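Side-chain contacts in lipase, class 3 (Penicillium roqueforti FM164, PDB 6L7N), which probably hydrolyses ester bonds of lipids such as triacylglycerols, as a fungal class 3 lipase of the alpha/beta-hydrolase fold: residues A[22-25]-A[26-29]; A[116-119]-A[120-124]; A[129-132]-A[133-137]. All blocks are in the same frame, centred on the assembly; numbering follows the deposited sequence.

Contact 1. Residues A[22-25]-A[26-29]; sequences AYYA and DDYT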
loop_
_atom_site.group_PDB
_atom_site.type_symbol
_atom_site.label_atom_id
_atom_site.label_comp_id
_atom_site.label_asym_id
_atom_site.label_seq_id
_atom_site.Cartn_x
_atom_site.Cartn_y
_atom_site.Cartn_z
ATOM N N ALA A 22 -1.251 4.888 9.407
ATOM C CA ALA A 22 -0.191 5.659 8.767
ATOM C C ALA A 22 -0.572 7.115 8.521
ATOM O O ALA A 22 0.315 7.959 8.368
ATOM C CB ALA A 22 0.203 5.039 7.419
ATOM N N TYR A 23 -1.859 7.431 8.455
ATOM C CA TYR A 23 -2.240 8.813 8.205
ATOM C C TYR A 23 -2.138 9.698 9.437
ATOM O O TYR A 23 -2.195 10.921 9.295
ATOM C CB TYR A 23 -3.661 8.880 7.659
ATOM C CG TYR A 23 -3.729 8.558 6.180
ATOM C CD1 TYR A 23 -3.561 9.551 5.226
ATOM C CD2 TYR A 23 -3.949 7.259 5.742
ATOM C CE1 TYR A 23 -3.625 9.253 3.861
ATOM C CE2 TYR A 23 -4.009 6.951 4.382
ATOM C CZ TYR A 23 -3.845 7.953 3.452
ATOM O OH TYR A 23 -3.911 7.648 2.107
ATOM N N TYR A 24 -1.971 9.123 10.628
ATOM C CA TYR A 24 -2.002 9.884 11.876
ATOM C C TYR A 24 -0.605 10.366 12.238
ATOM O O TYR A 24 0.275 9.548 12.537
ATOM C CB TYR A 24 -2.548 9.033 13.023
ATOM C CG TYR A 24 -4.024 8.775 12.969
ATOM C CD1 TYR A 24 -4.527 7.751 12.192
ATOM C CD2 TYR A 24 -4.915 9.547 13.705
ATOM C CE1 TYR A 24 -5.866 7.496 12.134
ATOM C CE2 TYR A 24 -6.274 9.298 13.657
ATOM C CZ TYR A 24 -6.743 8.266 12.872
ATOM O OH TYR A 24 -8.088 8.001 12.794
ATOM N N ALA A 25 -0.416 11.692 12.261
ATOM C CA ALA A 25 0.853 12.253 12.721
ATOM C C ALA A 25 1.227 11.744 14.100
ATOM O O ALA A 25 2.415 11.572 14.399
ATOM C CB ALA A 25 0.796 13.779 12.743
ATOM N N ASP A 26 0.229 11.509 14.955
ATOM C CA ASP A 26 0.496 10.941 16.276
ATOM C C ASP A 26 1.199 9.596 16.184
ATOM O O ASP A 26 1.926 9.216 17.104
ATOM C CB ASP A 26 -0.805 10.767 17.042
ATOM C CG ASP A 26 -1.753 11.902 16.815
ATOM O OD1 ASP A 26 -1.283 13.064 16.806
ATOM O OD2 ASP A 26 -2.973 11.652 16.630
ATOM N N ASP A 27 0.974 8.848 15.112
ATOM C CA ASP A 27 1.590 7.529 15.030
ATOM C C ASP A 27 2.965 7.581 14.372
ATOM O O ASP A 27 3.893 6.913 14.836
ATOM C CB ASP A 27 0.683 6.557 14.268
ATOM C CG ASP A 27 -0.539 6.136 15.075
ATOM O OD1 ASP A 27 -0.405 5.815 16.281
ATOM O OD2 ASP A 27 -1.638 6.140 14.497
ATOM N N TYR A 28 3.137 8.374 13.320
ATOM C CA TYR A 28 4.436 8.378 12.667
ATOM C C TYR A 28 5.420 9.360 13.292
ATOM O O TYR A 28 6.571 9.426 12.852
ATOM C CB TYR A 28 4.292 8.621 11.152
ATOM C CG TYR A 28 3.684 9.925 10.674
ATOM C CD1 TYR A 28 4.390 11.117 10.747
ATOM C CD2 TYR A 28 2.427 9.944 10.075
ATOM C CE1 TYR A 28 3.842 12.307 10.269
ATOM C CE2 TYR A 28 1.867 11.133 9.594
ATOM C CZ TYR A 28 2.581 12.308 9.697
ATOM O OH TYR A 28 2.047 13.487 9.216
ATOM N N THR A 29 5.021 10.085 14.335
ATOM C CA THR A 29 5.969 10.801 15.177
ATOM C C THR A 29 6.012 10.229 16.582
ATOM O O THR A 29 6.544 10.877 17.489
ATOM C CB THR A 29 5.629 12.289 15.254
ATOM O OG1 THR A 29 4.434 12.455 16.027
ATOM C CG2 THR A 29 5.442 12.880 13.860
#

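Contact 2. Residues A[116-119]-A[120-124]; sequences GSWV and LVRDD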
loop_
_atom_site.group_PDB
_atom_site.type_symbol
_atom_site.label_atom_id
_atom_site.label_comp_id
_atom_site.label_asym_id
_atom_site.label_seq_id
_atom_site.Cartn_x
_atom_site.Cartn_y
_atom_site.Cartn_z
ATOM N N GLY A 116 11.737 7.214 -6.087
ATOM C CA GLY A 116 12.503 8.208 -5.354
ATOM C C GLY A 116 12.090 8.303 -3.900
ATOM O O GLY A 116 12.937 8.445 -3.007
ATOM N N SER A 117 10.778 8.220 -3.636
ATOM C CA SER A 117 10.323 8.277 -2.250
ATOM C C SER A 117 10.833 7.073 -1.458
ATOM O O SER A 117 11.183 7.201 -0.279
ATOM C CB SER A 117 8.797 8.363 -2.194
ATOM O OG SER A 117 8.333 9.511 -2.890
ATOM N N TRP A 118 10.885 5.896 -2.090
ATOM C CA TRP A 118 11.442 4.733 -1.394
ATOM C C TRP A 118 12.955 4.861 -1.194
ATOM O O TRP A 118 13.464 4.566 -0.103
ATOM C CB TRP A 118 11.098 3.433 -2.135
ATOM C CG TRP A 118 11.890 2.219 -1.691
ATOM C CD1 TRP A 118 12.647 1.400 -2.484
ATOM C CD2 TRP A 118 11.994 1.681 -0.353
ATOM N NE1 TRP A 118 13.220 0.394 -1.725
ATOM C CE2 TRP A 118 12.831 0.544 -0.420
ATOM C CE3 TRP A 118 11.457 2.046 0.886
ATOM C CZ2 TRP A 118 13.153 -0.219 0.709
ATOM C CZ3 TRP A 118 11.778 1.291 1.994
ATOM C CH2 TRP A 118 12.610 0.171 1.900
ATOM N N VAL A 119 13.695 5.283 -2.226
ATOM C CA VAL A 119 15.151 5.329 -2.075
ATOM C C VAL A 119 15.533 6.332 -0.999
ATOM O O VAL A 119 16.549 6.153 -0.316
ATOM C CB VAL A 119 15.873 5.649 -3.401
ATOM C CG1 VAL A 119 15.837 4.466 -4.343
ATOM C CG2 VAL A 119 15.302 6.864 -4.037
ATOM N N LEU A 120 14.713 7.376 -0.801
ATOM C CA LEU A 120 15.020 8.385 0.215
ATOM C C LEU A 120 15.051 7.805 1.629
ATOM O O LEU A 120 15.842 8.261 2.470
ATOM C CB LEU A 120 13.997 9.519 0.136
ATOM C CG LEU A 120 14.376 10.811 0.854
ATOM C CD1 LEU A 120 15.485 11.515 0.090
ATOM C CD2 LEU A 120 13.163 11.713 1.025
ATOM N N VAL A 121 14.201 6.818 1.920
ATOM C CA VAL A 121 14.089 6.246 3.268
ATOM C C VAL A 121 14.714 4.857 3.375
ATOM O O VAL A 121 14.855 4.329 4.503
ATOM C CB VAL A 121 12.617 6.195 3.734
ATOM C CG1 VAL A 121 12.105 7.581 4.024
ATOM C CG2 VAL A 121 11.736 5.504 2.693
ATOM N N ARG A 122 15.138 4.280 2.246
ATOM C CA ARG A 122 15.488 2.868 2.163
ATOM C C ARG A 122 16.599 2.467 3.133
ATOM O O ARG A 122 16.483 1.449 3.824
ATOM C CB ARG A 122 15.882 2.563 0.714
ATOM C CG ARG A 122 16.640 1.283 0.498
ATOM C CD ARG A 122 16.629 0.913 -0.969
ATOM N NE ARG A 122 17.478 1.784 -1.770
ATOM C CZ ARG A 122 17.871 1.489 -3.003
ATOM N NH1 ARG A 122 17.484 0.354 -3.561
ATOM N NH2 ARG A 122 18.650 2.324 -3.677
ATOM N N ASP A 123 17.718 3.196 3.138
ATOM C CA ASP A 123 18.894 2.737 3.883
ATOM C C ASP A 123 18.570 2.532 5.361
ATOM O O ASP A 123 18.839 1.463 5.943
ATOM C CB ASP A 123 20.028 3.746 3.707
ATOM C CG ASP A 123 20.510 3.832 2.271
ATOM O OD1 ASP A 123 19.854 3.250 1.389
ATOM O OD2 ASP A 123 21.526 4.520 2.021
ATOM N N ASP A 124 17.973 3.548 5.979
ATOM C CA ASP A 124 17.628 3.438 7.393
ATOM C C ASP A 124 16.554 2.386 7.614
ATOM O O ASP A 124 16.589 1.665 8.619
ATOM C CB ASP A 124 17.160 4.781 7.946
ATOM C CG ASP A 124 18.314 5.666 8.391
ATOM O OD1 ASP A 124 19.480 5.231 8.293
ATOM O OD2 ASP A 124 18.046 6.798 8.830
HETATM O O HOH W 1 17.902 5.990 2.090
HETATM O O HOH W 2 18.814 4.252 -0.947
#

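Contact 3. Residues A[129-132]-A[133-137]; sequences LKEA and VSQNP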
loop_
_atom_site.group_PDB
_atom_site.type_symbol
_atom_site.label_atom_id
_atom_site.label_comp_id
_atom_site.label_asym_id
_atom_site.label_seq_id
_atom_site.Cartn_x
_atom_site.Cartn_y
_atom_site.Cartn_z
ATOM N N LEU A 129 14.812 -2.615 9.952
ATOM C CA LEU A 129 14.145 -3.892 9.788
ATOM C C LEU A 129 15.055 -5.028 10.213
ATOM O O LEU A 129 14.596 -5.999 10.819
ATOM C CB LEU A 129 13.706 -4.070 8.339
ATOM C CG LEU A 129 12.419 -3.349 7.967
ATOM C CD1 LEU A 129 12.182 -3.526 6.467
ATOM C CD2 LEU A 129 11.253 -3.901 8.782
ATOM N N LYS A 130 16.347 -4.937 9.897
ATOM C CA LYS A 130 17.244 -6.000 10.334
ATOM C C LYS A 130 17.185 -6.141 11.847
ATOM O O LYS A 130 17.055 -7.256 12.379
ATOM C CB LYS A 130 18.675 -5.733 9.863
ATOM C CG LYS A 130 19.659 -6.823 10.281
ATOM C CD LYS A 130 21.035 -6.589 9.695
ATOM C CE LYS A 130 22.010 -7.674 10.145
ATOM N NZ LYS A 130 23.411 -7.313 9.795
ATOM N N GLU A 131 17.182 -5.004 12.548
ATOM C CA GLU A 131 17.094 -5.046 14.008
ATOM C C GLU A 131 15.782 -5.667 14.487
ATOM O O GLU A 131 15.774 -6.570 15.339
ATOM C CB GLU A 131 17.249 -3.638 14.569
ATOM C CG GLU A 131 18.590 -3.359 15.153
ATOM C CD GLU A 131 18.618 -2.011 15.813
ATOM O OE1 GLU A 131 17.911 -1.835 16.825
ATOM O OE2 GLU A 131 19.304 -1.117 15.287
ATOM N N ALA A 132 14.653 -5.187 13.960
ATOM C CA ALA A 132 13.362 -5.626 14.482
ATOM C C ALA A 132 13.079 -7.087 14.131
ATOM O O ALA A 132 12.500 -7.832 14.937
ATOM C CB ALA A 132 12.256 -4.704 13.968
ATOM N N VAL A 133 13.501 -7.533 12.949
ATOM C CA VAL A 133 13.273 -8.928 12.587
ATOM C C VAL A 133 14.174 -9.832 13.405
ATOM O O VAL A 133 13.763 -10.918 13.829
ATOM C CB VAL A 133 13.475 -9.136 11.075
ATOM C CG1 VAL A 133 13.494 -10.624 10.750
ATOM C CG2 VAL A 133 12.364 -8.460 10.330
ATOM N N SER A 134 15.410 -9.397 13.662
ATOM C CA SER A 134 16.262 -10.170 14.558
ATOM C C SER A 134 15.628 -10.299 15.932
ATOM O O SER A 134 15.726 -11.356 16.566
ATOM C CB SER A 134 17.642 -9.523 14.665
ATOM O OG SER A 134 18.316 -9.978 15.822
ATOM N N GLN A 135 14.984 -9.228 16.417
ATOM C CA GLN A 135 14.329 -9.287 17.722
ATOM C C GLN A 135 13.049 -10.112 17.703
ATOM O O GLN A 135 12.555 -10.479 18.778
ATOM C CB GLN A 135 14.008 -7.882 18.242
ATOM C CG GLN A 135 15.201 -6.956 18.413
ATOM C CD GLN A 135 14.796 -5.514 18.236
ATOM O OE1 GLN A 135 13.652 -5.242 17.912
ATOM N NE2 GLN A 135 15.715 -4.587 18.468
ATOM N N ASN A 136 12.494 -10.398 16.521
ATOM C CA ASN A 136 11.266 -11.190 16.378
ATOM C C ASN A 136 11.439 -12.214 15.257
ATOM O O ASN A 136 10.804 -12.106 14.202
ATOM C CB ASN A 136 10.069 -10.281 16.091
ATOM C CG ASN A 136 9.807 -9.296 17.211
ATOM O OD1 ASN A 136 9.120 -9.610 18.188
ATOM N ND2 ASN A 136 10.368 -8.107 17.084
ATOM N N PRO A 137 12.246 -13.256 15.487
ATOM C CA PRO A 137 12.729 -14.086 14.366
ATOM C C PRO A 137 11.656 -14.894 13.645
ATOM O O PRO A 137 11.820 -15.173 12.450
ATOM C CB PRO A 137 13.752 -15.011 15.042
ATOM C CG PRO A 137 13.300 -15.096 16.466
ATOM C CD PRO A 137 12.789 -13.706 16.783
#

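Contact 1. Residues A[22-25]-A[26-29]
Y28 turns its ring back over the residue that starts its own helical turn, and A25 CA lies under one face, 3.6 Å from the ring centroid in a CH-pi contact. The first torsion explains this: with CG between the backbone N and the carbonyl carbon (chi1 62°), the ring folds back along the turn, bringing CZ within 3.8 Å of A25 CB. Its edge faces the preceding loop, where A22 O lies 3.4 Å from Y28 CD2, close to the ring plane. The Y28 side chain also packs on R83 of strand 77-83 and on S58 and N59 of a loop.

T29, just past the helix, grips A25 O twice, through N and, at 2.7 Å, through OG1; the two donors come from opposite faces of the carbonyl plane. Y24 O, at the N-cap position, is also shared: it accepts from both Y28 N and D27 N, the latter the shorter at 2.8 Å. D27 runs alongside Y24, its OD2 3.4 Å from Y24 CB, while its OD1 accepts from S37 N. Y24 OH is hydrogen-bonded to N42 OD1 and the backbone N of K40, and Y23 OH to H146 ND1. A threonine hydroxyl bonded to the carbonyl four residues back is a familiar helix-end feature, here closing the single-turn helix 25-28 that follows helix 6-22 in the chain.

Contact 2. Residues A[116-119]-A[120-124]
Helix 112-135, an alpha-helix packed against helix 148-161, carries the pair W118 and R122 one turn apart, with the arginine's aliphatic stem laid over the indole. R122 CB sits above the centre of the six-membered ring, 3.9 Å from its centroid, in a CH-pi contact, and CD comes within 3.5 Å of W118 NE1. CG stands anti to the backbone N (chi1 163°), which carries the chain across the ring at about a right angle; the bend at chi3 (72°) then turns the guanidinium so that its plane and that of the indole are 64° apart. The two polar ends converge on D159 OD2, which takes a hydrogen bond from W118 NE1 and a salt bridge from R122 NH1, so the carboxylate probably helps fix both groups. V119 runs beside R122 and sets CG1 over one face of the guanidinium, 3.6 Å from NH2. V121 CG2 meets the six-membered ring obliquely at CE3, on the same side as R122.

Two waters work on the carbonyl of V119. Water 2 lies at the guanidinium edge, in its plane, accepts from R122 NE at 2.9 Å and donates to V119 O and, at 2.7 Å, to D123 OD1. Water 1 donates to V119 O at 2.8 Å and accepts from D123 N at 3.0 Å; V119 O and D123 N themselves are 4.7 Å apart, too far for the usual direct bond. Next to this, V121 N bonds three residues back to W118 O, and R122 N makes a weak bond to V119 O. The result is a locally distorted helical turn, in which a water bridges V119 O and D123 N in place of the direct i to i+4 bond, on the solvent side of a helix whose W118 side is buried.

Contact 3. Residues A[129-132]-A[133-137]
N136 reaches back to A132, giving ND2 to A132 O at 3.0 Å with an N-H...O angle of 161°; the acceptor lies near the plane of the amide. CG anti to the carbonyl carbon (chi1 -61°) turns the amide back toward the carbonyl of A132. Q135 does something different with the preceding carbonyl: its CG and CD pass over E131 O, CG at 3.2 Å, while Q135 N bonds to the same oxygen at 3.0 Å. Its OE1 rests 3.5 Å from A132 CA. V133 CG2 lies against L129 O, which takes the helical bond from V133 N.

Farther out, N136 packs on F54, V71 and H73, Q135 also on F54, and L129 on I69, V78 and L80, so the last turn of helix 112-135 is seated on the sheet. Replacing N136 by an alanine is likely to cost A132 O the side-chain N-H and leave a gap against F54 and V71. N136 leaves helical backbone angles, though its N still bonds to V133 O; its ND2 supplies a donor to a carbonyl of the last turn, the part of a helix where following backbone N-H groups run short.

Contacts 2 and 3 lie on one helix, 112-135, with centres 19 Å apart and nearest atoms about 5 Å apart: the first grips helix 148-161, the second ends the helix over the sheet. Contact 1 belongs to the N-terminal region, its centre 18 Å from that of contact 2 and 22 Å from that of contact 3. Strand 77-83 lies between, receiving side chains of contact 1 at S81 and R83 and of contact 3 at V78 and L80. The probable nucleophile elbow, with S147 of a likely S147-H261-D201 triad, precedes helix 148-161; contact 1 reaches it through Y23, and contact 2 touches helix 148-161, which follows the elbow.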